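Local coordinates for protein UDP-L-Rhamnose Synthase (Acanthamoeba polyphaga mimivirus, PDB 7JID) that probably makes UDP-L-rhamnose from a UDP-sugar intermediate with the help of NADP(H), at residues 183-188 / 223-228. Numbering follows the deposited sequence.
Sequences SRICSI and SHNEIL. With AWU ([[(2~{R},3~{S},4~{R},5~{R})-5-[2,4-bis(oxidanylidene)pyrimidin-1-yl]-3,4-bis(oxidanyl)oxolan-2-yl]methoxy-oxidanyl-phosphoryl] [(2~{R},3~{R},4~{R},5~{R},6~{S})-6-methyl-3,4,5-tris(oxidanyl)oxan-2-yl] hydrogen phosphate), chain C.
S187 and I188 of the extended segment 183-188 run past the first turn of helix 224-234, with S187 CA 4.8 Å from H224 CA. S187 OG, anti to its own backbone N (chi1 -174°), accepts the N-H of N225 (N to OG 2.9 Å, 154°), so a first-turn amide, which has no carbonyl of its own helix one turn back, is bonded across the contact. S223, the N-cap, accepts E226 N on OG and gives its own N-H to E226 OE1, a capping box. The amide of N225 lies against S187 CB, and its OD1 accepts from W241 and N243. I185 CG2 packs on H224 CB at 3.5 Å, while I185 CG1 meets L228 CD1. The carbonyl of C186 puts its oxygen over the centre of the H224 imidazole, 3.2 Å above the plane. H224 NE2 meets the ribose hydroxyl O3C of UDP-rhamnose (2.8 Å), either atom being a possible donor. The backbone of 184-186 reads the uracil: R184 O accepts from N3 and C186 N donates to O2, both nearly straight. Uracil recognition by main-chain atoms and ribose recognition by H224 are thus joined in one buried wall of the nucleotide pocket.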
ATOM      1  N   SER A 183      33.357  -0.875  -0.574  1.00 20.54           N
ATOM      2  CA  SER A 183      34.532  -1.573   0.019  1.00 21.59           C
ATOM      3  C   SER A 183      34.464  -3.072  -0.261  1.00 18.12           C
ATOM      4  O   SER A 183      35.520  -3.661  -0.532  1.00 20.13           O
ATOM      5  CB  SER A 183      34.624  -1.324   1.505  1.00 24.40           C
ATOM      6  OG  SER A 183      34.851   0.062   1.753  1.00 31.01           O
ATOM      7  N   ARG A 184      33.284  -3.679  -0.136  1.00 15.56           N
ATOM      8  CA  ARG A 184      33.087  -5.125  -0.353  1.00 14.34           C
ATOM      9  C   ARG A 184      31.913  -5.321  -1.319  1.00 13.57           C
ATOM     10  O   ARG A 184      30.927  -4.550  -1.216  1.00 13.34           O
ATOM     11  CB  ARG A 184      32.858  -5.870   0.970  1.00 16.21           C
ATOM     12  CG  ARG A 184      34.054  -5.798   1.912  1.00 17.00           C
ATOM     13  CD  ARG A 184      34.013  -6.893   2.969  1.00 20.40           C
ATOM     14  NE  ARG A 184      32.968  -6.572   3.907  1.00 20.43           N
ATOM     15  CZ  ARG A 184      32.399  -7.408   4.773  1.00 18.39           C
ATOM     16  NH1 ARG A 184      32.726  -8.683   4.850  1.00 21.55           N
ATOM     17  NH2 ARG A 184      31.453  -6.931   5.553  1.00 18.09           N
ATOM     18  N   ILE A 185      32.061  -6.324  -2.181  1.00 12.50           N
ATOM     19  CA  ILE A 185      31.111  -6.589  -3.294  1.00 11.17           C
ATOM     20  C   ILE A 185      30.463  -7.931  -3.020  1.00 10.92           C
ATOM     21  O   ILE A 185      31.172  -8.930  -2.892  1.00 12.15           O
ATOM     22  CB  ILE A 185      31.867  -6.581  -4.630  1.00 11.22           C
ATOM     23  CG1 ILE A 185      32.520  -5.216  -4.902  1.00 12.58           C
ATOM     24  CG2 ILE A 185      30.956  -7.027  -5.752  1.00 10.84           C
ATOM     25  CD1 ILE A 185      31.577  -4.049  -5.027  1.00 14.06           C
ATOM     26  N   CYS A 186      29.128  -7.936  -2.987  1.00 10.36           N
ATOM     27  CA  CYS A 186      28.337  -9.169  -2.970  1.00 10.69           C
ATOM     28  C   CYS A 186      28.034  -9.520  -4.421  1.00 11.84           C
ATOM     29  O   CYS A 186      27.115  -8.899  -4.982  1.00 10.70           O
ATOM     30  CB  CYS A 186      27.093  -9.020  -2.106  1.00 11.18           C
ATOM     31  SG  CYS A 186      26.162 -10.546  -2.021  1.00 11.93           S
ATOM     32  N   SER A 187      28.857 -10.379  -5.052  1.00 11.06           N
ATOM     33  CA  SER A 187      28.713 -10.653  -6.505  1.00 10.13           C
ATOM     34  C   SER A 187      27.643 -11.724  -6.741  1.00 10.00           C
ATOM     35  O   SER A 187      27.821 -12.907  -6.393  1.00 10.07           O
ATOM     36  CB  SER A 187      30.023 -11.015  -7.180  1.00 10.47           C
ATOM     37  OG  SER A 187      29.902 -11.147  -8.591  1.00 10.31           O
ATOM     38  N   ILE A 188      26.581 -11.372  -7.448  1.00  9.02           N
ATOM     39  CA  ILE A 188      25.480 -12.319  -7.753  1.00  8.70           C
ATOM     40  C   ILE A 188      24.972 -11.998  -9.160  1.00  9.35           C
ATOM     41  O   ILE A 188      24.710 -10.839  -9.457  1.00  9.37           O
ATOM     42  CB  ILE A 188      24.337 -12.229  -6.707  1.00  8.20           C
ATOM     43  CG1 ILE A 188      24.791 -12.577  -5.270  1.00  8.90           C
ATOM     44  CG2 ILE A 188      23.172 -13.115  -7.131  1.00  9.08           C
ATOM     45  CD1 ILE A 188      23.737 -12.337  -4.201  1.00  9.12           C
ATOM     46  N   SER A 223      26.999 -10.423 -13.424  1.00  8.94           N
ATOM     47  CA  SER A 223      27.353 -10.276 -11.992  1.00  8.88           C
ATOM     48  C   SER A 223      28.181  -9.030 -11.777  1.00  9.03           C
ATOM     49  O   SER A 223      28.811  -8.523 -12.706  1.00  9.34           O
ATOM     50  CB  SER A 223      28.095 -11.459 -11.447  1.00  8.99           C
ATOM     51  OG  SER A 223      29.381 -11.499 -12.018  1.00  9.51           O
ATOM     52  N   HIS A 224      28.242  -8.640 -10.529  1.00  8.25           N
ATOM     53  CA  HIS A 224      29.108  -7.521 -10.083  1.00  8.10           C
ATOM     54  C   HIS A 224      30.547  -7.856 -10.492  1.00  8.70           C
ATOM     55  O   HIS A 224      31.260  -6.972 -10.963  1.00  9.84           O
ATOM     56  CB  HIS A 224      28.975  -7.326  -8.581  1.00  8.04           C
ATOM     57  CG  HIS A 224      27.588  -7.240  -8.042  1.00  8.18           C
ATOM     58  ND1 HIS A 224      26.634  -8.240  -8.248  1.00  7.47           N
ATOM     59  CD2 HIS A 224      26.996  -6.301  -7.284  1.00  9.14           C
ATOM     60  CE1 HIS A 224      25.524  -7.903  -7.609  1.00  7.77           C
ATOM     61  NE2 HIS A 224      25.715  -6.723  -7.044  1.00  9.30           N
ATOM     62  N   ASN A 225      30.979  -9.090 -10.261  1.00  8.64           N
ATOM     63  CA  ASN A 225      32.360  -9.464 -10.609  1.00  9.81           C
ATOM     64  C   ASN A 225      32.581  -9.335 -12.101  1.00  9.66           C
ATOM     65  O   ASN A 225      33.668  -8.891 -12.491  1.00 10.11           O
ATOM     66  CB  ASN A 225      32.683 -10.859 -10.106  1.00  9.94           C
ATOM     67  CG  ASN A 225      32.974 -10.926  -8.628  1.00 11.20           C
ATOM     68  OD1 ASN A 225      33.026  -9.917  -7.929  1.00 11.92           O
ATOM     69  ND2 ASN A 225      33.096 -12.155  -8.157  1.00 13.27           N
ATOM     70  N   GLU A 226      31.620  -9.723 -12.935  1.00  9.09           N
ATOM     71  CA  GLU A 226      31.849  -9.617 -14.399  1.00  8.68           C
ATOM     72  C   GLU A 226      32.010  -8.138 -14.787  1.00  8.43           C
ATOM     73  O   GLU A 226      32.876  -7.811 -15.618  1.00 10.28           O
ATOM     74  CB  GLU A 226      30.721 -10.220 -15.228  1.00  8.34           C
ATOM     75  CG  GLU A 226      30.697 -11.724 -15.254  1.00  9.00           C
ATOM     76  CD  GLU A 226      29.431 -12.241 -15.889  1.00  9.61           C
ATOM     77  OE1 GLU A 226      28.396 -11.987 -15.310  1.00  9.70           O
ATOM     78  OE2 GLU A 226      29.494 -12.890 -16.943  1.00 12.83           O
ATOM     79  N   ILE A 227      31.212  -7.244 -14.191  1.00  8.93           N
ATOM     80  CA  ILE A 227      31.259  -5.790 -14.482  1.00  7.93           C
ATOM     81  C   ILE A 227      32.599  -5.217 -14.011  1.00  9.63           C
ATOM     82  O   ILE A 227      33.268  -4.557 -14.830  1.00 10.60           O
ATOM     83  CB  ILE A 227      30.096  -5.026 -13.826  1.00  8.08           C
ATOM     84  CG1 ILE A 227      28.772  -5.451 -14.445  1.00  8.29           C
ATOM     85  CG2 ILE A 227      30.334  -3.515 -13.975  1.00  8.03           C
ATOM     86  CD1 ILE A 227      27.612  -5.004 -13.620  1.00  8.89           C
ATOM     87  N   LEU A 228      33.029  -5.533 -12.802  1.00  9.76           N
ATOM     88  CA  LEU A 228      34.287  -4.947 -12.280  1.00 10.69           C
ATOM     89  C   LEU A 228      35.435  -5.518 -13.113  1.00 10.86           C
ATOM     90  O   LEU A 228      36.372  -4.796 -13.327  1.00 12.01           O
ATOM     91  CB  LEU A 228      34.435  -5.232 -10.788  1.00 11.82           C
ATOM     92  CG  LEU A 228      33.420  -4.464  -9.954  1.00 12.50           C
ATOM     93  CD1 LEU A 228      33.332  -5.032  -8.553  1.00 13.53           C
ATOM     94  CD2 LEU A 228      33.731  -2.971  -9.947  1.00 12.99           C
TER
HETATM   95  PA  AWU C 301      22.315  -0.589  -3.349  1.00 15.89           P
HETATM   96  O1A AWU C 301      22.017  -0.794  -1.912  1.00 17.34           O
HETATM   97  O2A AWU C 301      23.344   0.461  -3.730  1.00 14.81           O
HETATM   98  O3A AWU C 301      21.096  -0.090  -4.310  1.00 17.99           O
HETATM   99  PB  AWU C 301      19.482  -0.296  -4.047  1.00 16.57           P
HETATM  100  O1B AWU C 301      19.051  -1.746  -3.718  1.00 16.78           O
HETATM  101  O2B AWU C 301      19.003   0.848  -3.126  1.00 15.79           O
HETATM  102  O3B AWU C 301      19.008  -0.037  -5.553  1.00 17.14           O
HETATM  103  C5' AWU C 301      15.701   0.741  -6.816  1.00 18.49           C
HETATM  104  O5' AWU C 301      17.058   0.844  -6.431  1.00 18.08           O
HETATM  105  C4' AWU C 301      15.587  -0.143  -8.046  1.00 17.75           C
HETATM  106  O4' AWU C 301      14.208  -0.422  -8.377  1.00 16.12           O
HETATM  107  C3' AWU C 301      16.275  -1.440  -7.769  1.00 17.39           C
HETATM  108  O3' AWU C 301      16.417  -2.118  -8.989  1.00 16.18           O
HETATM  109  C2' AWU C 301      17.695  -1.265  -7.242  1.00 17.24           C
HETATM  110  C1' AWU C 301      17.761  -0.293  -6.149  1.00 17.34           C
HETATM  111  N1  AWU C 301      26.181  -3.991  -2.684  1.00 10.49           N
HETATM  112  C2  AWU C 301      27.442  -4.520  -2.470  1.00 12.07           C
HETATM  113  O2  AWU C 301      27.933  -5.315  -3.297  1.00 10.67           O
HETATM  114  N3  AWU C 301      28.177  -4.044  -1.415  1.00 12.38           N
HETATM  115  C4  AWU C 301      27.649  -3.190  -0.498  1.00 12.62           C
HETATM  116  O4  AWU C 301      28.417  -2.776   0.448  1.00 12.85           O
HETATM  117  C5  AWU C 301      26.386  -2.643  -0.726  1.00 11.84           C
HETATM  118  C6  AWU C 301      25.606  -3.129  -1.770  1.00 10.62           C
HETATM  119  C1C AWU C 301      25.352  -4.460  -3.831  1.00 10.03           C
HETATM  120  C2C AWU C 301      23.913  -4.873  -3.517  1.00  9.18           C
HETATM  121  C3C AWU C 301      23.203  -4.586  -4.864  1.00  9.87           C
HETATM  122  C4C AWU C 301      23.983  -3.413  -5.363  1.00  9.67           C
HETATM  123  C5C AWU C 301      23.269  -2.080  -5.296  1.00 11.23           C
HETATM  124  C6' AWU C 301      15.267   2.181  -7.086  1.00 19.05           C
HETATM  125  O2' AWU C 301      18.466  -0.680  -8.270  1.00 17.77           O
HETATM  126  O2C AWU C 301      23.897  -6.242  -3.203  1.00  9.58           O
HETATM  127  O3C AWU C 301      23.425  -5.639  -5.785  1.00  8.38           O
HETATM  128  O4C AWU C 301      25.150  -3.269  -4.564  1.00 10.30           O
HETATM  129  O5C AWU C 301      22.751  -1.964  -3.951  1.00 13.81           O